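Local coordinates for protein importin-95 (Chaetomium thermophilum, PDB 4XRI) that probably serves as an importin-beta nuclear import receptor, a flexible HEAT-repeat solenoid that carries protein cargo and is thought to bind a small GTPase, at residues N468-M471 with M476-S479; P504-S509 with S535-N540; T511-V516 with T528-V533; T554-R559 with T584-V589. The protein carries 2 engineered substitutions. All blocks are in the same frame, centred on the assembly; numbering follows the deposited sequence.

Interaction 1 (N468-M471 with M476-S479)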
# COMPACT_ATOMS: atom_id res chain seq x y z
N ASN A 468 -12.52 12.50 -27.77
CA ASN A 468 -13.01 13.88 -27.89
C ASN A 468 -12.84 14.62 -26.58
O ASN A 468 -12.44 15.79 -26.56
CB ASN A 468 -14.48 13.90 -28.32
CG ASN A 468 -14.99 15.30 -28.56
OD1 ASN A 468 -15.81 15.82 -27.80
ND2 ASN A 468 -14.51 15.93 -29.63
N GLY A 469 -13.13 13.94 -25.48
CA GLY A 469 -12.95 14.50 -24.15
C GLY A 469 -11.49 14.71 -23.82
O GLY A 469 -11.11 15.75 -23.29
N LEU A 470 -10.67 13.71 -24.13
CA LEU A 470 -9.24 13.78 -23.85
C LEU A 470 -8.55 14.91 -24.61
O LEU A 470 -7.71 15.62 -24.05
CB LEU A 470 -8.56 12.45 -24.21
CG LEU A 470 -7.03 12.43 -24.21
CD1 LEU A 470 -6.48 12.84 -22.85
CD2 LEU A 470 -6.51 11.07 -24.62
N MET A 471 -8.93 15.10 -25.86
CA MET A 471 -8.23 16.04 -26.73
C MET A 471 -8.73 17.48 -26.60
O MET A 471 -8.07 18.41 -27.09
CB MET A 471 -8.34 15.58 -28.19
CG MET A 471 -7.75 14.20 -28.45
SD MET A 471 -7.92 13.63 -30.15
CE MET A 471 -6.79 14.73 -30.99
N MET A 476 -11.31 16.38 -17.71
CA MET A 476 -11.77 15.00 -17.76
C MET A 476 -10.76 14.07 -18.43
O MET A 476 -11.02 12.88 -18.61
CB MET A 476 -13.12 14.92 -18.48
CG MET A 476 -13.11 15.50 -19.88
SD MET A 476 -14.75 15.59 -20.62
CE MET A 476 -15.15 13.85 -20.71
N ALA A 477 -9.60 14.63 -18.79
CA ALA A 477 -8.55 13.89 -19.50
C ALA A 477 -8.15 12.60 -18.79
O ALA A 477 -8.08 11.54 -19.41
CB ALA A 477 -7.33 14.78 -19.70
N ALA A 478 -7.88 12.70 -17.50
CA ALA A 478 -7.46 11.56 -16.69
C ALA A 478 -8.50 10.43 -16.73
O ALA A 478 -8.16 9.27 -16.98
CB ALA A 478 -7.21 11.98 -15.26
N SER A 479 -9.76 10.79 -16.50
CA SER A 479 -10.87 9.84 -16.55
C SER A 479 -10.99 9.18 -17.92
O SER A 479 -11.15 7.96 -18.02
CB SER A 479 -12.18 10.54 -16.19
OG SER A 479 -12.24 10.85 -14.81
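Met476, at the short connection into helix 477-490, lays its side chain along Gly469 of helix 455-472. Its CG stands between the backbone N and the carbonyl carbon (chi1 56°) and comes 4.0 Å from Gly469 O. Beyond CG the chain first runs straight: Met476 SD already lies 4.1 Å from Gly469 CA, and the bend at chi3 (-64°) keeps CE at the same distance from that carbon instead of leading it off. The glycine offers bare backbone here, and the thioether lies against its alpha carbon. On its other sides Met476 touches Arg435 and Asp436 of helix 432-449, so it is wedged between that helix and the glycine. Ala477 follows at the first turn of its helix, and here the two backbones come nearest, with Ala477 CA 4.4 Å from Leu470 CA. The methyl of Ala477 is small enough to allow this. Ala477 CB meets one branch of the leucine, Leu470 CD1, at 3.8 Å; the same branch passes 4.0 Å from Ala477 O. Leu470 carries CG anti to its backbone N (chi1 169°), which swings the branched end over the start of the partner helix; it also touches Cys480 and Cys481 there, and Leu513 of helix 503-516 packs on it. Ser479 faces helix 432-449, its OG bonded to Asp436 OD1. Alanine at the nearest backbone approach, and a glycine one residue before Leu470 to take the methionine, make this a tight helix-to-helix connection of the kind that recurs in HEAT-repeat solenoids.

Interaction 2 (P504-S509 with S535-N540)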
# COMPACT_ATOMS: atom_id res chain seq x y z
N PRO A 504 -9.22 -1.90 -36.21
CA PRO A 504 -9.56 -0.90 -37.23
C PRO A 504 -9.56 0.53 -36.68
O PRO A 504 -9.68 1.47 -37.46
CB PRO A 504 -10.96 -1.32 -37.68
CG PRO A 504 -11.53 -2.05 -36.52
CD PRO A 504 -10.37 -2.79 -35.92
N HIS A 505 -9.44 0.68 -35.36
CA HIS A 505 -9.38 2.00 -34.74
C HIS A 505 -7.97 2.34 -34.28
O HIS A 505 -7.73 3.46 -33.80
CB HIS A 505 -10.33 2.08 -33.55
CG HIS A 505 -11.76 1.82 -33.90
ND1 HIS A 505 -12.42 0.67 -33.52
CD2 HIS A 505 -12.67 2.56 -34.58
CE1 HIS A 505 -13.66 0.71 -33.96
NE2 HIS A 505 -13.84 1.85 -34.60
N PHE A 506 -7.05 1.39 -34.41
CA PHE A 506 -5.71 1.52 -33.83
C PHE A 506 -4.94 2.74 -34.33
O PHE A 506 -4.49 3.56 -33.53
CB PHE A 506 -4.89 0.26 -34.11
CG PHE A 506 -3.57 0.23 -33.40
CD1 PHE A 506 -2.40 0.56 -34.07
CD2 PHE A 506 -3.50 -0.11 -32.06
CE1 PHE A 506 -1.18 0.54 -33.41
CE2 PHE A 506 -2.29 -0.14 -31.40
CZ PHE A 506 -1.13 0.19 -32.08
N ASN A 507 -4.78 2.85 -35.65
CA ASN A 507 -4.01 3.93 -36.24
C ASN A 507 -4.54 5.31 -35.87
O ASN A 507 -3.76 6.22 -35.58
CB ASN A 507 -3.97 3.78 -37.76
CG ASN A 507 -3.12 2.61 -38.21
OD1 ASN A 507 -2.70 1.78 -37.39
ND2 ASN A 507 -2.85 2.53 -39.50
N GLN A 508 -5.86 5.46 -35.89
CA GLN A 508 -6.49 6.72 -35.51
C GLN A 508 -6.23 7.04 -34.04
O GLN A 508 -5.94 8.18 -33.68
CB GLN A 508 -7.99 6.67 -35.79
CG GLN A 508 -8.73 7.95 -35.44
CD GLN A 508 -8.24 9.14 -36.25
OE1 GLN A 508 -8.53 9.25 -37.44
NE2 GLN A 508 -7.51 10.04 -35.60
N SER A 509 -6.34 6.01 -33.20
CA SER A 509 -6.10 6.16 -31.77
C SER A 509 -4.67 6.60 -31.49
O SER A 509 -4.44 7.52 -30.70
CB SER A 509 -6.40 4.85 -31.04
OG SER A 509 -7.78 4.52 -31.11
N SER A 535 0.86 3.41 -24.45
CA SER A 535 1.59 2.22 -24.04
C SER A 535 0.69 0.99 -24.01
O SER A 535 1.05 -0.07 -24.53
CB SER A 535 2.24 2.43 -22.67
OG SER A 535 2.83 1.23 -22.20
N VAL A 536 -0.48 1.14 -23.40
CA VAL A 536 -1.42 0.04 -23.22
C VAL A 536 -2.04 -0.39 -24.55
O VAL A 536 -2.29 -1.58 -24.78
CB VAL A 536 -2.53 0.42 -22.22
CG1 VAL A 536 -3.61 -0.65 -22.16
CG2 VAL A 536 -1.94 0.66 -20.84
N PHE A 537 -2.28 0.58 -25.43
CA PHE A 537 -2.77 0.28 -26.78
C PHE A 537 -1.75 -0.58 -27.53
O PHE A 537 -2.12 -1.52 -28.24
CB PHE A 537 -3.05 1.56 -27.55
CG PHE A 537 -4.49 2.00 -27.51
CD1 PHE A 537 -5.00 2.63 -26.38
CD2 PHE A 537 -5.32 1.78 -28.59
CE1 PHE A 537 -6.32 3.03 -26.34
CE2 PHE A 537 -6.64 2.18 -28.55
CZ PHE A 537 -7.14 2.80 -27.43
N VAL A 538 -0.48 -0.25 -27.37
CA VAL A 538 0.60 -0.99 -28.02
C VAL A 538 0.71 -2.41 -27.46
O VAL A 538 0.79 -3.37 -28.22
CB VAL A 538 1.96 -0.28 -27.84
CG1 VAL A 538 3.10 -1.21 -28.22
CG2 VAL A 538 2.00 0.98 -28.68
N GLN A 539 0.71 -2.51 -26.14
CA GLN A 539 0.81 -3.81 -25.46
C GLN A 539 -0.24 -4.79 -25.96
O GLN A 539 0.05 -5.98 -26.14
CB GLN A 539 0.67 -3.64 -23.94
CG GLN A 539 1.79 -2.86 -23.27
CD GLN A 539 1.56 -2.68 -21.79
OE1 GLN A 539 0.70 -3.33 -21.20
NE2 GLN A 539 2.32 -1.77 -21.18
N ASN A 540 -1.45 -4.29 -26.19
CA ASN A 540 -2.58 -5.14 -26.56
C ASN A 540 -2.88 -5.13 -28.06
O ASN A 540 -3.96 -5.55 -28.48
CB ASN A 540 -3.82 -4.70 -25.79
CG ASN A 540 -3.66 -4.84 -24.29
OD1 ASN A 540 -3.89 -5.91 -23.74
ND2 ASN A 540 -3.26 -3.76 -23.63
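The rings of Phe506 and Phe537 meet their partners here through their rims, not by stacking face on face. At the edge of the Phe506 ring, near its plane, lie the carbonyl of Phe537 and the amide nitrogen of Val538; Phe506 CE2 stands 3.5 Å from Phe537 O. The Phe537 ring in turn has Phe506 CD2 at its edge, while Ser509 approaches it obliquely, with Ser509 OG 3.7 Å from Phe537 CE2. Ser509 CB touches the same ring carbon just as closely. Phe506 reaches across because its CG is anti to the backbone N (chi1 -173°), and CE2 also comes within 4.3 Å of Phe537 CB. The axes of the two helical segments are still 11.2 Å apart, running antiparallel at 150°, a spacing that the aromatic side chains fill. The hydroxyl of Ser509 is turned back onto its own helix: Ser509 OG donates to His505 O at 2.9 Å, from 47° above the carbonyl plane, and the same oxygen takes Ser509 N. At the far end of the other segment Asn540, the first residue to leave helical geometry, also doubles a backbone bond: Asn540 ND2 and N reach Val536 O from opposite faces of its plane, ND2 at a short 2.6 Å. Ala548 and Val549 of helix 546-567 adjoin Phe506, and Ala488 of helix 477-490 adjoins Phe537. The contact is mainly van der Waals packing, with one ring edge at a backbone carbonyl and a serine at the other ring; the serine hydroxyl bonds within its own helix, so none of the hydrogen bonds spans the two segments.

Interaction 3 (T511-V516 with T528-V533)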
# COMPACT_ATOMS: atom_id res chain seq x y z
N THR A 511 -2.73 8.11 -33.58
CA THR A 511 -2.67 9.47 -34.10
C THR A 511 -3.19 10.48 -33.08
O THR A 511 -2.57 11.53 -32.86
CB THR A 511 -3.48 9.59 -35.40
OG1 THR A 511 -2.71 9.06 -36.50
CG2 THR A 511 -3.82 11.04 -35.69
N ASN A 512 -4.32 10.17 -32.46
CA ASN A 512 -4.91 11.05 -31.46
C ASN A 512 -4.02 11.23 -30.23
O ASN A 512 -3.85 12.34 -29.73
CB ASN A 512 -6.28 10.53 -31.02
CG ASN A 512 -7.33 10.67 -32.11
OD1 ASN A 512 -7.15 11.42 -33.07
ND2 ASN A 512 -8.44 9.95 -31.96
N LEU A 513 -3.45 10.12 -29.76
CA LEU A 513 -2.60 10.15 -28.58
C LEU A 513 -1.28 10.86 -28.86
O LEU A 513 -0.75 11.54 -27.99
CB LEU A 513 -2.36 8.72 -28.09
CG LEU A 513 -3.61 8.04 -27.53
CD1 LEU A 513 -3.39 6.55 -27.38
CD2 LEU A 513 -3.99 8.66 -26.20
N LEU A 514 -0.77 10.69 -30.07
CA LEU A 514 0.44 11.40 -30.48
C LEU A 514 0.18 12.89 -30.65
O LEU A 514 1.07 13.71 -30.44
CB LEU A 514 1.00 10.80 -31.78
CG LEU A 514 1.83 9.53 -31.64
CD1 LEU A 514 2.20 8.97 -33.01
CD2 LEU A 514 3.08 9.80 -30.82
N THR A 515 -1.06 13.23 -31.02
CA THR A 515 -1.43 14.63 -31.20
C THR A 515 -1.50 15.37 -29.87
O THR A 515 -0.96 16.46 -29.73
CB THR A 515 -2.79 14.76 -31.92
OG1 THR A 515 -2.73 14.09 -33.19
CG2 THR A 515 -3.15 16.23 -32.13
N VAL A 516 -2.15 14.75 -28.89
CA VAL A 516 -2.36 15.38 -27.60
C VAL A 516 -1.05 15.46 -26.79
O VAL A 516 -0.89 16.33 -25.94
CB VAL A 516 -3.45 14.64 -26.78
CG1 VAL A 516 -3.00 13.23 -26.43
CG2 VAL A 516 -3.82 15.42 -25.52
N THR A 528 1.36 12.79 -19.64
CA THR A 528 1.74 11.55 -18.98
C THR A 528 0.64 10.50 -19.07
O THR A 528 0.89 9.34 -19.42
CB THR A 528 2.07 11.79 -17.50
OG1 THR A 528 3.22 12.64 -17.40
CG2 THR A 528 2.36 10.47 -16.79
N ALA A 529 -0.59 10.91 -18.76
CA ALA A 529 -1.73 10.01 -18.79
C ALA A 529 -1.98 9.45 -20.19
O ALA A 529 -2.30 8.28 -20.35
CB ALA A 529 -2.97 10.71 -18.27
N ALA A 530 -1.81 10.31 -21.19
CA ALA A 530 -2.05 9.92 -22.58
C ALA A 530 -0.97 8.98 -23.09
O ALA A 530 -1.24 8.07 -23.88
CB ALA A 530 -2.15 11.15 -23.47
N TYR A 531 0.26 9.21 -22.65
CA TYR A 531 1.38 8.33 -22.99
C TYR A 531 1.13 6.93 -22.43
O TYR A 531 1.43 5.93 -23.08
CB TYR A 531 2.70 8.89 -22.47
CG TYR A 531 3.43 9.79 -23.45
CD1 TYR A 531 3.61 9.41 -24.78
CD2 TYR A 531 3.94 11.01 -23.05
CE1 TYR A 531 4.27 10.23 -25.67
CE2 TYR A 531 4.61 11.84 -23.93
CZ TYR A 531 4.77 11.44 -25.24
OH TYR A 531 5.43 12.26 -26.13
N GLU A 532 0.59 6.88 -21.21
CA GLU A 532 0.25 5.60 -20.59
C GLU A 532 -0.78 4.85 -21.42
O GLU A 532 -0.68 3.64 -21.61
CB GLU A 532 -0.27 5.80 -19.17
CG GLU A 532 -0.33 4.52 -18.36
CD GLU A 532 -1.03 4.69 -17.02
OE1 GLU A 532 -1.64 5.75 -16.79
OE2 GLU A 532 -0.96 3.75 -16.20
N VAL A 533 -1.77 5.59 -21.93
CA VAL A 533 -2.79 5.03 -22.81
C VAL A 533 -2.15 4.42 -24.05
O VAL A 533 -2.44 3.28 -24.42
CB VAL A 533 -3.81 6.10 -23.24
CG1 VAL A 533 -4.84 5.49 -24.19
CG2 VAL A 533 -4.49 6.70 -22.03
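Leu513 and Val516 owe their reach toward Ala530 and Val533 to their first torsions. In Leu513, CG lies beside the backbone N and anti to the carbonyl carbon (chi1 -68°), which directs CG at the partner helix, chi2 then spreading the two methyls. In Val516, chi1 of 65° sets CG1 between N and the carbonyl carbon, and this branch does the touching: Val516 CG1 is 3.7 Å from Ala530 CB. Leu513 divides its branches. CD1 meets Val533 CG1 at 3.7 Å, the two side chains crossing at about a right angle, whereas CD2 rests 3.6 Å from Ala530 O and nearly as close to Val533 CG1. The alanine methyl lets the helices approach: Leu513 CA and Ala530 CA are 6.0 Å apart, and the segment axes, 9.3 Å apart, run antiparallel at 157°. Such closely packed antiparallel helices are the building pattern of HEAT repeats, stacked here into a superhelical solenoid. Phe467 of helix 455-472 also packs on Leu513, and Cys481 and Met485 of helix 477-490 on Val533. Away from the interface, Thr511 O is gripped twice: Thr515 OG1 donates at 2.6 Å from above the carbonyl plane, and Thr515 N binds from the opposite face.

Interaction 4 (T554-R559 with T584-V589)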
# COMPACT_ATOMS: atom_id res chain seq x y z
N THR A 554 9.57 4.61 -34.14
CA THR A 554 10.46 5.60 -34.75
C THR A 554 10.12 7.02 -34.29
O THR A 554 11.02 7.81 -34.01
CB THR A 554 10.38 5.55 -36.29
OG1 THR A 554 10.74 4.24 -36.75
CG2 THR A 554 11.32 6.57 -36.91
N VAL A 555 8.83 7.33 -34.24
CA VAL A 555 8.39 8.63 -33.76
C VAL A 555 8.80 8.83 -32.30
O VAL A 555 9.33 9.87 -31.93
CB VAL A 555 6.86 8.80 -33.88
CG1 VAL A 555 6.43 10.13 -33.27
CG2 VAL A 555 6.41 8.70 -35.33
N ILE A 556 8.54 7.81 -31.49
CA ILE A 556 8.90 7.83 -30.07
C ILE A 556 10.40 8.03 -29.89
O ILE A 556 10.84 8.81 -29.04
CB ILE A 556 8.48 6.53 -29.36
CG1 ILE A 556 6.95 6.39 -29.37
CG2 ILE A 556 9.00 6.50 -27.94
CD1 ILE A 556 6.22 7.55 -28.75
N LEU A 557 11.17 7.32 -30.70
CA LEU A 557 12.63 7.46 -30.71
C LEU A 557 13.06 8.88 -31.05
O LEU A 557 13.96 9.43 -30.43
CB LEU A 557 13.24 6.47 -31.71
CG LEU A 557 13.59 5.09 -31.15
CD1 LEU A 557 14.03 4.16 -32.28
CD2 LEU A 557 14.68 5.22 -30.10
N GLN A 558 12.40 9.47 -32.04
CA GLN A 558 12.69 10.84 -32.46
C GLN A 558 12.43 11.83 -31.32
O GLN A 558 13.23 12.74 -31.08
CB GLN A 558 11.84 11.20 -33.68
CG GLN A 558 12.26 12.48 -34.37
CD GLN A 558 11.54 12.69 -35.69
OE1 GLN A 558 10.83 11.80 -36.18
NE2 GLN A 558 11.72 13.86 -36.29
N ARG A 559 11.31 11.63 -30.62
CA ARG A 559 10.95 12.47 -29.48
C ARG A 559 11.92 12.30 -28.32
O ARG A 559 12.27 13.27 -27.64
CB ARG A 559 9.53 12.16 -29.01
CG ARG A 559 8.45 12.61 -29.99
CD ARG A 559 7.06 12.47 -29.38
NE ARG A 559 6.02 12.87 -30.33
CZ ARG A 559 4.72 12.93 -30.05
NH1 ARG A 559 4.29 12.63 -28.84
NH2 ARG A 559 3.86 13.30 -30.99
N THR A 584 10.52 9.63 -19.09
CA THR A 584 10.01 8.42 -18.45
C THR A 584 8.81 7.87 -19.21
O THR A 584 8.68 6.66 -19.41
CB THR A 584 9.62 8.67 -16.98
OG1 THR A 584 10.77 9.08 -16.24
CG2 THR A 584 9.06 7.40 -16.36
N SER A 585 7.92 8.77 -19.63
CA SER A 585 6.74 8.38 -20.39
C SER A 585 7.14 7.82 -21.76
O SER A 585 6.59 6.82 -22.22
CB SER A 585 5.80 9.57 -20.57
OG SER A 585 5.24 9.97 -19.33
N LEU A 586 8.09 8.49 -22.41
CA LEU A 586 8.56 8.07 -23.72
C LEU A 586 9.27 6.73 -23.67
O LEU A 586 9.16 5.92 -24.60
CB LEU A 586 9.48 9.14 -24.32
CG LEU A 586 8.78 10.38 -24.88
CD1 LEU A 586 9.79 11.46 -25.21
CD2 LEU A 586 7.97 10.01 -26.11
N CYS A 587 10.00 6.49 -22.58
CA CYS A 587 10.66 5.20 -22.39
C CYS A 587 9.63 4.10 -22.19
O CYS A 587 9.81 2.97 -22.65
CB CYS A 587 11.62 5.25 -21.19
SG CYS A 587 13.19 6.09 -21.52
N THR A 588 8.54 4.43 -21.49
CA THR A 588 7.46 3.48 -21.25
C THR A 588 6.82 3.02 -22.56
O THR A 588 6.59 1.83 -22.76
CB THR A 588 6.37 4.09 -20.34
OG1 THR A 588 6.90 4.30 -19.03
CG2 THR A 588 5.16 3.16 -20.25
N VAL A 589 6.55 3.97 -23.44
CA VAL A 589 5.98 3.66 -24.75
C VAL A 589 6.97 2.88 -25.60
O VAL A 589 6.61 1.90 -26.24
CB VAL A 589 5.56 4.94 -25.50
CG1 VAL A 589 5.00 4.58 -26.87
CG2 VAL A 589 4.53 5.72 -24.70
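Two helical segments run antiparallel, 554-559 against 584-589, with axes 9.7 Å apart at an angle of 156°; Ile556 CA and Leu586 CA, at 6.4 Å, are the nearest pair. Ile556 does most of the touching from its side. Its CG2, anti to the backbone N, lies against the partner backbone, 3.4 Å from Leu586 O. CG1 leaves beside the backbone N (chi1 -64°), and the ethyl arm it begins lies against valine: both Ile556 CG1 and Ile556 CD1 come 3.7 Å from Val589 CG1, the side chains crossing at about a right angle. The tip of the arm, Ile556 CD1, also meets Leu586 CD2 at 4.0 Å. Leu586 is shared between Ile556 and Arg559: both its methyls also close on the base of the arginine, with Leu586 CD1 3.9 Å from Arg559 CB. Only the aliphatic part of the arginine takes part; its chain then extends from CG to NE and carries the guanidinium away from the interface. Behind the second segment, Thr588 OG1 donates to Thr584 O at 3.0 Å, doubling the backbone bond from Thr588 N, which arrives from the opposite face. The guanidinium ends among groups of the preceding hairpin: NH2 binds Leu514 O near the end of helix 503-516, an oxygen whose partial charge probably suits the cation, and NH1 binds Tyr531 OH and Thr517 OG1. Tyr531 of helix 524-539 also covers Ser585, Leu586 and Val589, whereas on the following side Leu557 packs on helix 605-616 and Cys587 on Val629 of helix 625-640.

How the interactions relate
Interactions 1, 3 and 4 step along three successive helix pairs: 455-472 with 477-490, then, antiparallel, 503-516 with 524-539 and 546-567 with 573-597. Interaction 2 uses the middle pair again. Along the chain interaction 3 is nested inside the loop closed by interaction 2, their centres 10 Å apart. Interaction 1 comes before both and interaction 4 after. The centres of interactions 1 and 3 lie 10 Å apart, those of 3 and 4 11 Å, and both couples touch; interactions 1 and 4, 21 Å apart, do not. Interaction 2, 15 Å from interaction 4, touches it through Ser535 and Thr588. Interactions 1, 3 and 4 thus form a row, as expected of a flexible superhelical solenoid.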